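Local coordinates for protein malic enzyme (Entamoeba histolytica, PDB 3NV9) that probably catalyses the oxidative decarboxylation of malate to pyruvate with a nicotinamide dinucleotide as electron acceptor, at residues G412-Q424 / L436-I449. Sequence-based numbering, arbitrary orientation.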
loop_
_atom_site.group_PDB
_atom_site.type_symbol
_atom_site.label_atom_id
_atom_site.label_comp_id
_atom_site.label_asym_id
_atom_site.label_seq_id
_atom_site.Cartn_x
_atom_site.Cartn_y
_atom_site.Cartn_z
ATOM N N GLY A 412 9.955 14.607 18.838
ATOM C CA GLY A 412 8.972 14.976 19.883
ATOM C C GLY A 412 7.973 15.980 19.336
ATOM O O GLY A 412 6.868 16.141 19.875
ATOM N N ILE A 413 8.345 16.696 18.268
ATOM C CA ILE A 413 7.362 17.582 17.634
ATOM C C ILE A 413 6.083 16.805 17.406
ATOM O O ILE A 413 4.964 17.333 17.567
ATOM C CB ILE A 413 7.861 18.075 16.206
ATOM C CG1 ILE A 413 8.982 19.100 16.306
ATOM C CG2 ILE A 413 6.738 18.687 15.381
ATOM C CD1 ILE A 413 9.826 19.176 15.014
ATOM N N PHE A 414 6.190 15.548 16.985
ATOM C CA PHE A 414 5.010 14.996 16.330
ATOM C C PHE A 414 3.910 14.454 17.246
ATOM O O PHE A 414 2.777 14.627 16.923
ATOM C CB PHE A 414 5.399 14.059 15.205
ATOM C CG PHE A 414 6.366 14.675 14.286
ATOM C CD1 PHE A 414 5.939 15.617 13.371
ATOM C CD2 PHE A 414 7.711 14.394 14.418
ATOM C CE1 PHE A 414 6.875 16.292 12.572
ATOM C CE2 PHE A 414 8.655 15.006 13.602
ATOM C CZ PHE A 414 8.241 15.979 12.673
ATOM N N PRO A 415 4.247 13.845 18.388
ATOM C CA PRO A 415 3.171 13.505 19.328
ATOM C C PRO A 415 2.538 14.739 19.912
ATOM O O PRO A 415 1.343 14.738 20.225
ATOM C CB PRO A 415 3.870 12.625 20.419
ATOM C CG PRO A 415 5.346 12.963 20.258
ATOM C CD PRO A 415 5.550 13.285 18.789
ATOM N N LYS A 416 3.297 15.817 20.020
ATOM C CA LYS A 416 2.698 17.048 20.487
ATOM C C LYS A 416 1.722 17.618 19.407
ATOM O O LYS A 416 0.564 17.990 19.737
ATOM C CB LYS A 416 3.800 18.028 20.878
ATOM C CG LYS A 416 3.371 19.428 21.112
ATOM C CD LYS A 416 4.627 20.270 21.270
ATOM C CE LYS A 416 4.303 21.773 21.516
ATOM N NZ LYS A 416 3.852 21.920 22.975
ATOM N N GLU A 417 2.167 17.695 18.141
ATOM C CA GLU A 417 1.220 18.040 17.043
ATOM C C GLU A 417 -0.006 17.156 17.116
ATOM O O GLU A 417 -1.100 17.639 17.024
ATOM C CB GLU A 417 1.824 17.961 15.625
ATOM C CG GLU A 417 2.844 19.030 15.361
ATOM C CD GLU A 417 3.470 18.967 13.984
ATOM O OE1 GLU A 417 3.350 17.942 13.307
ATOM O OE2 GLU A 417 4.090 19.969 13.558
ATOM N N ALA A 418 0.188 15.864 17.331
ATOM C CA ALA A 418 -0.910 14.939 17.218
ATOM C C ALA A 418 -1.952 15.232 18.293
ATOM O O ALA A 418 -3.156 15.212 18.017
ATOM C CB ALA A 418 -0.391 13.495 17.344
ATOM N N ALA A 419 -1.478 15.487 19.524
ATOM C CA ALA A 419 -2.385 15.724 20.650
ATOM C C ALA A 419 -3.068 17.063 20.511
ATOM O O ALA A 419 -4.269 17.160 20.730
ATOM C CB ALA A 419 -1.624 15.598 22.000
ATOM N N ASP A 420 -2.342 18.112 20.121
ATOM C CA ASP A 420 -3.028 19.413 19.914
ATOM C C ASP A 420 -4.092 19.381 18.771
ATOM O O ASP A 420 -5.225 19.920 18.934
ATOM C CB ASP A 420 -2.033 20.539 19.642
ATOM C CG ASP A 420 -1.171 20.932 20.864
ATOM O OD1 ASP A 420 -0.328 21.843 20.677
ATOM O OD2 ASP A 420 -1.324 20.387 21.981
ATOM N N VAL A 421 -3.712 18.794 17.620
ATOM C CA VAL A 421 -4.631 18.624 16.493
ATOM C C VAL A 421 -5.877 17.804 16.909
ATOM O O VAL A 421 -6.987 18.074 16.471
ATOM C CB VAL A 421 -3.954 17.887 15.331
ATOM C CG1 VAL A 421 -4.997 17.327 14.311
ATOM C CG2 VAL A 421 -2.888 18.786 14.676
ATOM N N ALA A 422 -5.681 16.792 17.734
ATOM C CA ALA A 422 -6.791 15.943 18.205
ATOM C C ALA A 422 -7.801 16.703 19.061
ATOM O O ALA A 422 -9.008 16.474 18.966
ATOM C CB ALA A 422 -6.246 14.741 18.977
ATOM N N MET A 423 -7.299 17.594 19.908
ATOM C CA MET A 423 -8.128 18.283 20.865
ATOM C C MET A 423 -8.956 19.290 20.077
ATOM O O MET A 423 -10.169 19.423 20.290
ATOM C CB MET A 423 -7.251 19.006 21.910
ATOM C CG MET A 423 -6.572 18.083 22.915
ATOM S SD MET A 423 -7.676 16.962 23.815
ATOM C CE MET A 423 -7.671 15.415 22.891
ATOM N N GLN A 424 -8.250 19.996 19.195
ATOM C CA GLN A 424 -8.844 20.894 18.219
ATOM C C GLN A 424 -9.906 20.178 17.386
ATOM O O GLN A 424 -10.980 20.729 17.193
ATOM C CB GLN A 424 -7.787 21.578 17.348
ATOM C CG GLN A 424 -8.319 22.782 16.610
ATOM C CD GLN A 424 -8.706 23.955 17.549
ATOM O OE1 GLN A 424 -7.866 24.581 18.204
ATOM N NE2 GLN A 424 -9.984 24.256 17.578
ATOM N N LEU A 436 -11.216 11.357 24.814
ATOM C CA LEU A 436 -9.821 11.172 25.221
ATOM C C LEU A 436 -9.205 12.511 25.603
ATOM O O LEU A 436 -9.577 13.534 25.068
ATOM C CB LEU A 436 -8.991 10.504 24.133
ATOM C CG LEU A 436 -9.546 9.182 23.658
ATOM C CD1 LEU A 436 -8.723 8.798 22.470
ATOM C CD2 LEU A 436 -9.460 8.121 24.761
ATOM N N THR A 437 -8.272 12.505 26.530
ATOM C CA THR A 437 -7.694 13.736 26.942
ATOM C C THR A 437 -6.445 13.996 26.069
ATOM O O THR A 437 -6.039 13.144 25.266
ATOM C CB THR A 437 -7.252 13.620 28.383
ATOM O OG1 THR A 437 -6.476 12.413 28.513
ATOM C CG2 THR A 437 -8.485 13.576 29.343
ATOM N N TRP A 438 -5.818 15.143 26.280
ATOM C CA TRP A 438 -4.591 15.470 25.570
ATOM C C TRP A 438 -3.532 14.382 25.866
ATOM O O TRP A 438 -2.858 13.857 24.937
ATOM C CB TRP A 438 -4.123 16.878 25.960
ATOM C CG TRP A 438 -2.936 17.340 25.228
ATOM C CD1 TRP A 438 -2.910 18.137 24.130
ATOM C CD2 TRP A 438 -1.559 17.029 25.530
ATOM N NE1 TRP A 438 -1.618 18.350 23.731
ATOM C CE2 TRP A 438 -0.770 17.679 24.568
ATOM C CE3 TRP A 438 -0.928 16.284 26.535
ATOM C CZ2 TRP A 438 0.606 17.608 24.567
ATOM C CZ3 TRP A 438 0.460 16.189 26.525
ATOM C CH2 TRP A 438 1.212 16.851 25.544
ATOM N N GLN A 439 -3.408 14.005 27.149
ATOM C CA GLN A 439 -2.349 13.071 27.526
ATOM C C GLN A 439 -2.580 11.695 26.898
ATOM O O GLN A 439 -1.628 11.041 26.485
ATOM C CB GLN A 439 -2.216 12.952 29.049
ATOM C CG GLN A 439 -1.022 12.109 29.491
ATOM C CD GLN A 439 0.329 12.733 29.099
ATOM O OE1 GLN A 439 0.684 13.890 29.510
ATOM N NE2 GLN A 439 1.086 11.989 28.281
ATOM N N GLN A 440 -3.826 11.240 26.868
ATOM C CA GLN A 440 -4.122 9.921 26.314
ATOM C C GLN A 440 -3.761 9.885 24.829
ATOM O O GLN A 440 -3.306 8.849 24.353
ATOM C CB GLN A 440 -5.600 9.528 26.472
ATOM C CG GLN A 440 -6.026 9.254 27.933
ATOM C CD GLN A 440 -7.545 9.192 28.061
ATOM O OE1 GLN A 440 -8.237 10.002 27.465
ATOM N NE2 GLN A 440 -8.069 8.202 28.826
ATOM N N VAL A 441 -3.972 10.993 24.125
ATOM C CA VAL A 441 -3.723 11.052 22.692
ATOM C C VAL A 441 -2.242 11.137 22.440
ATOM O O VAL A 441 -1.721 10.410 21.606
ATOM C CB VAL A 441 -4.499 12.212 21.990
ATOM C CG1 VAL A 441 -3.995 12.444 20.537
ATOM C CG2 VAL A 441 -5.934 11.833 21.946
ATOM N N TYR A 442 -1.568 11.980 23.228
ATOM C CA TYR A 442 -0.118 12.105 23.215
ATOM C C TYR A 442 0.495 10.757 23.409
ATOM O O TYR A 442 1.406 10.358 22.637
ATOM C CB TYR A 442 0.388 13.137 24.274
ATOM C CG TYR A 442 1.900 13.401 24.186
ATOM C CD1 TYR A 442 2.422 14.555 23.539
ATOM C CD2 TYR A 442 2.797 12.493 24.743
ATOM C CE1 TYR A 442 3.772 14.786 23.474
ATOM C CE2 TYR A 442 4.160 12.699 24.666
ATOM C CZ TYR A 442 4.625 13.823 24.033
ATOM O OH TYR A 442 5.966 13.950 23.995
ATOM N N ASP A 443 0.003 10.026 24.418
ATOM C CA ASP A 443 0.582 8.705 24.763
ATOM C C ASP A 443 0.520 7.707 23.582
ATOM O O ASP A 443 1.478 6.932 23.329
ATOM C CB ASP A 443 -0.194 8.073 25.906
ATOM C CG ASP A 443 0.099 8.710 27.285
ATOM O OD1 ASP A 443 1.065 9.493 27.417
ATOM O OD2 ASP A 443 -0.656 8.346 28.243
ATOM N N ILE A 444 -0.605 7.717 22.871
ATOM C CA ILE A 444 -0.800 6.795 21.760
ATOM C C ILE A 444 0.142 7.182 20.626
ATOM O O ILE A 444 0.707 6.327 19.950
ATOM C CB ILE A 444 -2.276 6.860 21.293
ATOM C CG1 ILE A 444 -3.215 6.385 22.406
ATOM C CG2 ILE A 444 -2.520 6.070 19.992
ATOM C CD1 ILE A 444 -4.761 6.570 22.087
ATOM N N ALA A 445 0.329 8.473 20.431
ATOM C CA ALA A 445 1.119 8.943 19.298
ATOM C C ALA A 445 2.560 8.627 19.603
ATOM O O ALA A 445 3.275 8.082 18.771
ATOM C CB ALA A 445 0.920 10.440 19.091
ATOM N N GLU A 446 2.974 8.956 20.828
ATOM C CA GLU A 446 4.350 8.805 21.199
ATOM C C GLU A 446 4.748 7.336 21.164
ATOM O O GLU A 446 5.840 7.000 20.703
ATOM C CB GLU A 446 4.610 9.357 22.593
ATOM C CG GLU A 446 6.019 9.035 23.016
ATOM C CD GLU A 446 6.318 9.618 24.350
ATOM O OE1 GLU A 446 5.494 9.380 25.276
ATOM O OE2 GLU A 446 7.358 10.319 24.466
ATOM N N HIS A 447 3.846 6.470 21.635
ATOM C CA HIS A 447 4.125 5.055 21.670
ATOM C C HIS A 447 4.267 4.500 20.253
ATOM O O HIS A 447 5.179 3.707 19.987
ATOM C CB HIS A 447 3.028 4.304 22.422
ATOM C CG HIS A 447 3.152 2.813 22.324
ATOM N ND1 HIS A 447 2.326 2.050 21.517
ATOM C CD2 HIS A 447 4.032 1.944 22.891
ATOM C CE1 HIS A 447 2.671 0.767 21.620
ATOM N NE2 HIS A 447 3.703 0.676 22.441
ATOM N N ASP A 448 3.390 4.922 19.338
ATOM C CA ASP A 448 3.496 4.489 17.932
ATOM C C ASP A 448 4.784 4.940 17.170
ATOM O O ASP A 448 5.396 4.160 16.446
ATOM C CB ASP A 448 2.228 4.868 17.146
ATOM C CG ASP A 448 0.990 4.066 17.575
ATOM O OD1 ASP A 448 1.063 3.185 18.473
ATOM O OD2 ASP A 448 -0.075 4.325 16.994
ATOM N N ILE A 449 5.173 6.175 17.385
ATOM C CA ILE A 449 6.273 6.817 16.709
ATOM C C ILE A 449 7.568 6.196 17.232
ATOM O O ILE A 449 8.400 5.758 16.432
ATOM C CB ILE A 449 6.195 8.352 16.984
ATOM C CG1 ILE A 449 5.033 8.947 16.182
ATOM C CG2 ILE A 449 7.491 9.049 16.691
ATOM C CD1 ILE A 449 4.566 10.282 16.665
HETATM O O HOH W 1 6.615 16.508 22.736
#
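Met423 bends back at its thioether so that CE lies 3.5 Å from Leu436 O, near the connecting end of a helical hairpin in which 413-424 and 438-449 run roughly antiparallel, their axes 8.1 Å apart at 141°. Thr437 and Gln440 close the start of the second helix with a capping box, and Met423 SD packs beside the first turn. Trp438 follows, its CG anti to the backbone N (chi1 -176°), which carries the indole across to the first helix. There Ala419 CB sits over the five-membered ring, 3.4 Å from its centroid, while NE1 donates close to the ring plane to Asp420 OD2 (2.7 Å, 154°); together the two should limit how far the indole can turn. Val441 is a knob among Ala418, Ala419, Ala422 and Met423, with CG1 3.6 Å from Ala422 CB; beyond it lies Ile372 of helix 363-372, while helix 380-396 covers Ile413, Glu417 and Val421. Segment 412-424, part of the NAD-binding domain, thus packs against the long helix 438-461 as well as these two helices. Next, Tyr442 lays a ring face against Pro415 CB in a CH-pi contact, and one water bridges its OH and Gly412 O, donating to the carbonyl at 2.9 Å. Pro415 is itself a knob, held by Tyr442, Ala445, Glu446 and Ile449. Ala445 CB meets Ala418 CB, and at the far end Ile449 CD1 touches Pro415 CD at 3.8 Å.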